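Local coordinates for protein putative aminopeptidase (Leishmania major, PDB 5NTH) that probably removes N-terminal amino acids from peptides as a manganese-dependent aminopeptidase of the M17 (leucyl aminopeptidase) family, working as a hexamer, at residues Gly129-Gly134 against Gln177-Asn182; Ala159-Thr164 against Leu215-Val220; Ala167-Ala170 against Met175-Ala178. All blocks are in the same frame, centred on the assembly; numbering follows the deposited sequence.

Contact 1 (Gly129-Gly134 against Gln177-Asn182); sequences GSVEEG and QAMSLN
Val131 meets Met179 where the loop that follows helix 117-127 passes the chain entering strand 181-185. Its CG1 methyl, anti to the backbone N (chi1 175°), rests 3.7 Å from CB of Met179. The thioether runs across the valine at about a right angle, with SD of Met179 4.0 Å from both CB and CG1 of Val131. A beta-branched valine suits the place because its CG1 branch, held close to the backbone, sets an apolar methyl against CB, SD and CE of Met179. Both side chains also touch Leu137 of strand 137-142, the parallel neighbour of 181-185 in the six-stranded mixed sheet of the N-terminal, macro-like domain, and the contact lies just ahead of the first residues of two adjacent strands. Next along the loop, Glu133 sends its bond to CB away from Ala178, but the long chain bends at chi2 and brings OE1 to 3.7 Å from CB of Ala178, a plain van der Waals touch at the surface that a small methyl allows. Gly134, whose positive phi of 68° favours glycine, gives its backbone N-H to the carbonyl O of Ala178 (N to O 2.6 Å), with the donor tilted 34° from the carbonyl plane.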
loop_
_atom_site.group_PDB
_atom_site.type_symbol
_atom_site.label_atom_id
_atom_site.label_comp_id
_atom_site.label_asym_id
_atom_site.label_seq_id
_atom_site.Cartn_x
_atom_site.Cartn_y
_atom_site.Cartn_z
ATOM N N GLY A 129 -5.045 35.880 19.606
ATOM C CA GLY A 129 -4.721 34.789 20.529
ATOM C C GLY A 129 -4.555 35.174 21.991
ATOM O O GLY A 129 -4.625 34.307 22.877
ATOM N N SER A 130 -4.311 36.471 22.220
ATOM C CA SER A 130 -4.069 37.033 23.555
ATOM C C SER A 130 -5.229 37.914 24.043
ATOM O O SER A 130 -5.122 38.549 25.075
ATOM C CB SER A 130 -2.758 37.831 23.533
ATOM O OG SER A 130 -2.693 38.561 22.316
ATOM N N VAL A 131 -6.331 37.945 23.306
ATOM C CA VAL A 131 -7.468 38.769 23.678
ATOM C C VAL A 131 -8.317 37.984 24.669
ATOM O O VAL A 131 -8.721 36.857 24.397
ATOM C CB VAL A 131 -8.282 39.188 22.436
ATOM C CG1 VAL A 131 -9.535 39.950 22.811
ATOM C CG2 VAL A 131 -7.433 40.048 21.524
ATOM N N GLU A 132 -8.607 38.598 25.807
ATOM C CA GLU A 132 -9.339 37.925 26.883
ATOM C C GLU A 132 -10.829 38.131 26.749
ATOM O O GLU A 132 -11.276 39.023 26.036
ATOM C CB GLU A 132 -8.889 38.424 28.245
ATOM C CG GLU A 132 -7.587 37.825 28.750
ATOM C CD GLU A 132 -7.005 38.670 29.889
ATOM O OE1 GLU A 132 -7.120 38.278 31.079
ATOM O OE2 GLU A 132 -6.468 39.762 29.597
ATOM N N GLU A 133 -11.582 37.288 27.455
ATOM C CA GLU A 133 -13.046 37.275 27.399
ATOM C C GLU A 133 -13.596 38.685 27.522
ATOM O O GLU A 133 -13.081 39.482 28.292
ATOM C CB GLU A 133 -13.645 36.367 28.489
ATOM C CG GLU A 133 -15.165 36.525 28.697
ATOM C CD GLU A 133 -15.903 35.193 28.823
ATOM O OE1 GLU A 133 -16.315 34.630 27.771
ATOM O OE2 GLU A 133 -16.089 34.717 29.970
ATOM N N GLY A 134 -14.621 38.989 26.739
ATOM C CA GLY A 134 -15.230 40.305 26.746
ATOM C C GLY A 134 -14.419 41.483 26.220
ATOM O O GLY A 134 -14.924 42.576 26.202
ATOM N N GLN A 177 -18.363 33.452 21.399
ATOM C CA GLN A 177 -18.076 34.755 20.790
ATOM C C GLN A 177 -17.704 35.694 21.941
ATOM O O GLN A 177 -18.467 36.569 22.359
ATOM C CB GLN A 177 -19.273 35.271 19.992
ATOM C CG GLN A 177 -19.391 34.586 18.640
ATOM C CD GLN A 177 -20.173 35.411 17.630
ATOM O OE1 GLN A 177 -21.246 35.935 17.938
ATOM N NE2 GLN A 177 -19.641 35.512 16.403
ATOM N N ALA A 178 -16.520 35.416 22.468
ATOM C CA ALA A 178 -16.073 35.906 23.755
ATOM C C ALA A 178 -15.483 37.268 23.582
ATOM O O ALA A 178 -15.584 38.110 24.464
ATOM C CB ALA A 178 -15.020 34.964 24.337
ATOM N N MET A 179 -14.859 37.474 22.440
ATOM C CA MET A 179 -14.125 38.677 22.166
ATOM C C MET A 179 -14.800 39.404 21.010
ATOM O O MET A 179 -15.907 39.083 20.622
ATOM C CB MET A 179 -12.694 38.290 21.826
ATOM C CG MET A 179 -12.575 37.598 20.482
ATOM S SD MET A 179 -10.964 37.831 19.782
ATOM C CE MET A 179 -11.048 39.445 19.042
ATOM N N SER A 180 -14.115 40.387 20.455
ATOM C CA SER A 180 -14.711 41.230 19.456
ATOM C C SER A 180 -13.683 42.000 18.682
ATOM O O SER A 180 -12.738 42.502 19.271
ATOM C CB SER A 180 -15.632 42.217 20.143
ATOM O OG SER A 180 -16.465 42.736 19.159
ATOM N N LEU A 181 -13.889 42.129 17.374
ATOM C CA LEU A 181 -12.937 42.852 16.512
ATOM C C LEU A 181 -13.541 44.125 15.994
ATOM O O LEU A 181 -14.648 44.107 15.505
ATOM C CB LEU A 181 -12.491 42.017 15.325
ATOM C CG LEU A 181 -11.731 40.739 15.650
ATOM C CD1 LEU A 181 -12.727 39.623 15.927
ATOM C CD2 LEU A 181 -10.839 40.350 14.488
ATOM N N ASN A 182 -12.804 45.224 16.129
ATOM C CA ASN A 182 -13.248 46.554 15.716
ATOM C C ASN A 182 -12.339 47.050 14.570
ATOM O O ASN A 182 -11.161 47.366 14.786
ATOM C CB ASN A 182 -13.202 47.486 16.919
ATOM C CG ASN A 182 -13.635 48.911 16.583
ATOM O OD1 ASN A 182 -12.825 49.851 16.652
ATOM N ND2 ASN A 182 -14.914 49.075 16.182
#

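Contact 2 (Ala159-Thr164 against Leu215-Val220); sequences APHSYT and LCQRLV
The imidazole of His161 and the carboxamide of Gln217 meet with their planes 49° apart: CD of Gln217 lies over one face of the ring, and NE2 of Gln217 is 3.6 Å from both CE1 and NE2 of His161. The pair meets by packing; ND1 of His161 is bonded to Asp221, and NE2 of Gln217 to the carbonyls of Arg157 and Ala523. The other flat group is the guanidinium of Arg218, which has the backbone N of Tyr163 at its edge and in its plane; two donors meet there and do not bond. NH1 of Arg218 is 3.4 Å from CA of Tyr163 and approaches the phenol ring obliquely, the two planes standing 45° apart. Here the segment between helix 148-156 and strand 181-185, part of the N-terminal domain, lies along helix 203-221, whose residues 215-220 belong to the catalytic family region, so these side chains probably help join the two domains of the M17 fold. Arginine suits the place by its reach: CG anti to the backbone N (chi1 -177°) and a chain extended to NE carry the charge out from the helix, so that CD of Arg218 passes 3.4 Å from OG of Ser162, a short hydroxyl side chain that fits beside the arginine's methylenes. NH1 of Arg218 also makes a weak hydrogen bond to OG of Ser162 (3.4 Å), while firmer bonds to Thr24 and to the carbonyls of Ala173 and Tyr174 hold the guanidinium in this buried setting. At the other end a water donates to both the carbonyl O of Ala159 (2.9 Å) and OE1 of Gln217 (2.8 Å), bridging loop and helix; glutamine suits this because its amide supplies N-H to two carbonyls and an acceptor to the water.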
loop_
_atom_site.group_PDB
_atom_site.type_symbol
_atom_site.label_atom_id
_atom_site.label_comp_id
_atom_site.label_asym_id
_atom_site.label_seq_id
_atom_site.Cartn_x
_atom_site.Cartn_y
_atom_site.Cartn_z
ATOM N N ALA A 159 -11.117 35.546 12.769
ATOM C CA ALA A 159 -11.477 35.638 14.161
ATOM C C ALA A 159 -11.479 34.260 14.737
ATOM O O ALA A 159 -11.677 33.302 14.012
ATOM C CB ALA A 159 -12.865 36.241 14.303
ATOM N N PRO A 160 -11.324 34.155 16.055
ATOM C CA PRO A 160 -11.525 32.839 16.679
ATOM C C PRO A 160 -12.906 32.279 16.350
ATOM O O PRO A 160 -13.888 33.018 16.382
ATOM C CB PRO A 160 -11.369 33.100 18.204
ATOM C CG PRO A 160 -10.963 34.536 18.356
ATOM C CD PRO A 160 -11.223 35.250 17.044
ATOM N N HIS A 161 -12.974 30.980 16.060
ATOM C CA HIS A 161 -14.186 30.382 15.475
ATOM C C HIS A 161 -15.286 30.215 16.496
ATOM O O HIS A 161 -15.005 29.902 17.625
ATOM C CB HIS A 161 -13.864 29.031 14.832
ATOM C CG HIS A 161 -12.969 29.140 13.640
ATOM N ND1 HIS A 161 -13.077 28.314 12.546
ATOM C CD2 HIS A 161 -11.975 30.015 13.356
ATOM C CE1 HIS A 161 -12.179 28.667 11.649
ATOM N NE2 HIS A 161 -11.493 29.690 12.119
ATOM N N SER A 162 -16.531 30.400 16.076
ATOM C CA SER A 162 -17.664 30.338 16.980
ATOM C C SER A 162 -18.060 28.944 17.415
ATOM O O SER A 162 -18.628 28.792 18.484
ATOM C CB SER A 162 -18.875 31.070 16.401
ATOM O OG SER A 162 -19.528 30.339 15.396
ATOM N N TYR A 163 -17.819 27.944 16.570
ATOM C CA TYR A 163 -18.044 26.557 16.960
ATOM C C TYR A 163 -16.882 26.068 17.794
ATOM O O TYR A 163 -15.728 26.014 17.305
ATOM C CB TYR A 163 -18.237 25.595 15.772
ATOM C CG TYR A 163 -18.536 24.179 16.259
ATOM C CD1 TYR A 163 -19.832 23.802 16.561
ATOM C CD2 TYR A 163 -17.513 23.242 16.490
ATOM C CE1 TYR A 163 -20.113 22.541 17.056
ATOM C CE2 TYR A 163 -17.796 21.959 16.967
ATOM C CZ TYR A 163 -19.104 21.619 17.257
ATOM O OH TYR A 163 -19.462 20.361 17.742
ATOM N N THR A 164 -17.204 25.679 19.030
ATOM C CA THR A 164 -16.261 24.976 19.924
ATOM C C THR A 164 -17.040 24.157 20.962
ATOM O O THR A 164 -18.193 24.469 21.269
ATOM C CB THR A 164 -15.264 25.973 20.578
ATOM O OG1 THR A 164 -14.178 25.276 21.198
ATOM C CG2 THR A 164 -15.950 26.830 21.582
ATOM N N LEU A 215 -21.102 32.812 9.630
ATOM C CA LEU A 215 -22.132 31.780 9.669
ATOM C C LEU A 215 -21.630 30.597 8.831
ATOM O O LEU A 215 -21.783 29.436 9.188
ATOM C CB LEU A 215 -23.457 32.278 9.118
ATOM C CG LEU A 215 -24.529 31.214 8.995
ATOM C CD1 LEU A 215 -24.647 30.331 10.227
ATOM C CD2 LEU A 215 -25.866 31.848 8.711
ATOM N N CYS A 216 -20.973 30.911 7.735
ATOM C CA CYS A 216 -20.423 29.887 6.892
ATOM C C CYS A 216 -19.364 29.058 7.616
ATOM O O CYS A 216 -19.408 27.836 7.556
ATOM C CB CYS A 216 -19.877 30.500 5.614
ATOM S SG CYS A 216 -19.363 29.234 4.496
ATOM N N GLN A 217 -18.441 29.703 8.313
ATOM C CA GLN A 217 -17.459 28.963 9.107
ATOM C C GLN A 217 -18.122 28.071 10.180
ATOM O O GLN A 217 -17.612 27.002 10.470
ATOM C CB GLN A 217 -16.463 29.891 9.781
ATOM C CG GLN A 217 -15.589 30.705 8.847
ATOM C CD GLN A 217 -14.652 31.639 9.619
ATOM O OE1 GLN A 217 -15.114 32.558 10.265
ATOM N NE2 GLN A 217 -13.339 31.397 9.560
ATOM N N ARG A 218 -19.260 28.496 10.731
ATOM C CA ARG A 218 -19.953 27.748 11.758
ATOM C C ARG A 218 -20.581 26.501 11.226
ATOM O O ARG A 218 -20.370 25.436 11.751
ATOM C CB ARG A 218 -21.037 28.597 12.388
ATOM C CG ARG A 218 -21.761 27.902 13.532
ATOM C CD ARG A 218 -22.431 28.889 14.458
ATOM N NE ARG A 218 -23.138 28.246 15.569
ATOM C CZ ARG A 218 -22.568 27.744 16.666
ATOM N NH1 ARG A 218 -21.244 27.746 16.842
ATOM N NH2 ARG A 218 -23.342 27.222 17.606
ATOM N N LEU A 219 -21.379 26.639 10.186
ATOM C CA LEU A 219 -22.024 25.489 9.552
ATOM C C LEU A 219 -20.991 24.456 9.094
ATOM O O LEU A 219 -21.122 23.276 9.396
ATOM C CB LEU A 219 -22.901 25.952 8.408
ATOM C CG LEU A 219 -24.081 26.851 8.787
ATOM C CD1 LEU A 219 -24.798 27.282 7.524
ATOM C CD2 LEU A 219 -25.062 26.197 9.749
ATOM N N VAL A 220 -19.918 24.912 8.463
ATOM C CA VAL A 220 -18.873 24.011 7.973
ATOM C C VAL A 220 -18.196 23.279 9.115
ATOM O O VAL A 220 -18.148 22.055 9.120
ATOM C CB VAL A 220 -17.840 24.758 7.099
ATOM C CG1 VAL A 220 -16.624 23.909 6.814
ATOM C CG2 VAL A 220 -18.471 25.152 5.775
HETATM O O HOH W 1 -14.328 33.141 12.885
#

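Contact 3 (Ala167-Ala170 against Met175-Ala178); sequences AGQA and MKQA
Gln169 reaches across to the backbone of Met175 and the side chain of Lys176, tying together the two pieces of chain that flank residues 171-174 in the connection between helix 148-156 and strand 181-185 of the N-terminal domain. Gln169 lies in a 3-10 segment and contributes more buried surface than either partner. Its side chain leaves toward residues 175-178, with CG beside the backbone N (chi1 -77°), and then bends at chi2 (-33°), a turn that swings the carboxamide across the gap. Glutamine fits because its amide can offer an N-H at the end of a bendable, otherwise apolar arm. Met175 takes part through its main chain: its bond to CB points away from Gln169, and its side chain packs on Phe28, Ser162 and Arg218, while its carbonyl looks back at the glutamine. Lys176 directs its bond to CB toward Gln169; the two side chains cross at about a right angle, and the amide nitrogen meets CB and CG, the first carbons of the lysine chain, with CG of Lys176 4.0 Å from NE2 of Gln169. Lysine is at home on this exposed surface, its first methylenes packing against the amide while the charged end extends beyond the contact. NE2 of Gln169 stands 3.7 Å from CB of Lys176 and donates a weak hydrogen bond to O of Met175, with NE2 and O 3.2 Å apart and an N-H...O angle of 135°.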
loop_
_atom_site.group_PDB
_atom_site.type_symbol
_atom_site.label_atom_id
_atom_site.label_comp_id
_atom_site.label_asym_id
_atom_site.label_seq_id
_atom_site.Cartn_x
_atom_site.Cartn_y
_atom_site.Cartn_z
ATOM N N ALA A 167 -14.071 23.238 27.157
ATOM C CA ALA A 167 -14.381 23.813 28.452
ATOM C C ALA A 167 -15.867 24.071 28.685
ATOM O O ALA A 167 -16.253 25.157 29.100
ATOM C CB ALA A 167 -13.607 25.098 28.587
ATOM N N GLY A 168 -16.701 23.094 28.357
ATOM C CA GLY A 168 -18.118 23.172 28.658
ATOM C C GLY A 168 -19.003 23.845 27.632
ATOM O O GLY A 168 -20.220 23.812 27.802
ATOM N N GLN A 169 -18.448 24.415 26.557
ATOM C CA GLN A 169 -19.292 25.119 25.574
ATOM C C GLN A 169 -20.482 24.299 25.046
ATOM O O GLN A 169 -21.430 24.876 24.525
ATOM C CB GLN A 169 -18.484 25.598 24.354
ATOM C CG GLN A 169 -17.631 26.834 24.505
ATOM C CD GLN A 169 -18.203 27.858 25.445
ATOM O OE1 GLN A 169 -17.902 27.820 26.639
ATOM N NE2 GLN A 169 -19.020 28.784 24.925
ATOM N N ALA A 170 -20.423 22.968 25.149
ATOM C CA ALA A 170 -21.537 22.108 24.745
ATOM C C ALA A 170 -22.836 22.533 25.422
ATOM O O ALA A 170 -23.894 22.509 24.791
ATOM C CB ALA A 170 -21.218 20.661 25.069
ATOM N N MET A 175 -21.325 27.448 21.056
ATOM C CA MET A 175 -21.217 28.781 20.507
ATOM C C MET A 175 -20.411 29.662 21.426
ATOM O O MET A 175 -20.842 29.928 22.527
ATOM C CB MET A 175 -22.599 29.384 20.391
ATOM C CG MET A 175 -22.617 30.845 19.989
ATOM S SD MET A 175 -22.054 31.011 18.290
ATOM C CE MET A 175 -22.814 32.595 17.872
ATOM N N LYS A 176 -19.281 30.156 20.941
ATOM C CA LYS A 176 -18.436 31.055 21.686
ATOM C C LYS A 176 -18.098 32.280 20.844
ATOM O O LYS A 176 -17.631 32.162 19.739
ATOM C CB LYS A 176 -17.166 30.344 22.071
ATOM C CG LYS A 176 -16.274 31.081 23.052
ATOM C CD LYS A 176 -15.047 30.219 23.311
ATOM C CE LYS A 176 -13.805 31.019 23.645
ATOM N NZ LYS A 176 -13.578 31.062 25.113
ATOM N N GLN A 177 -18.363 33.452 21.399
ATOM C CA GLN A 177 -18.076 34.755 20.790
ATOM C C GLN A 177 -17.704 35.694 21.941
ATOM O O GLN A 177 -18.467 36.569 22.359
ATOM C CB GLN A 177 -19.273 35.271 19.992
ATOM C CG GLN A 177 -19.391 34.586 18.640
ATOM C CD GLN A 177 -20.173 35.411 17.630
ATOM O OE1 GLN A 177 -21.246 35.935 17.938
ATOM N NE2 GLN A 177 -19.641 35.512 16.403
ATOM N N ALA A 178 -16.520 35.416 22.468
ATOM C CA ALA A 178 -16.073 35.906 23.755
ATOM C C ALA A 178 -15.483 37.268 23.582
ATOM O O ALA A 178 -15.584 38.110 24.464
ATOM C CB ALA A 178 -15.020 34.964 24.337
#

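How the contacts relate
Along the chain the segments run 129-134, 159-164, 167-170, 175-178, 177-182 and 215-220: those of contacts 1 and 2 alternate, and contact 3 falls between the two halves of contact 2. Their centres lie about 15 Å (contacts 1 and 2), about 13 Å (1 and 3) and about 11 Å (2 and 3) apart. The connection from helix 148-156 to strand 181-185 contributes to all three. Contacts 1 and 3 share Gln177 and Ala178; SD of Met179 packs 3.6 Å from CG of Pro160, joining contacts 1 and 2. The connection thus links the N-terminal sheet to helix 203-221. Contacts 2 and 3 also touch a second subunit, and all three lie away from the manganese sites.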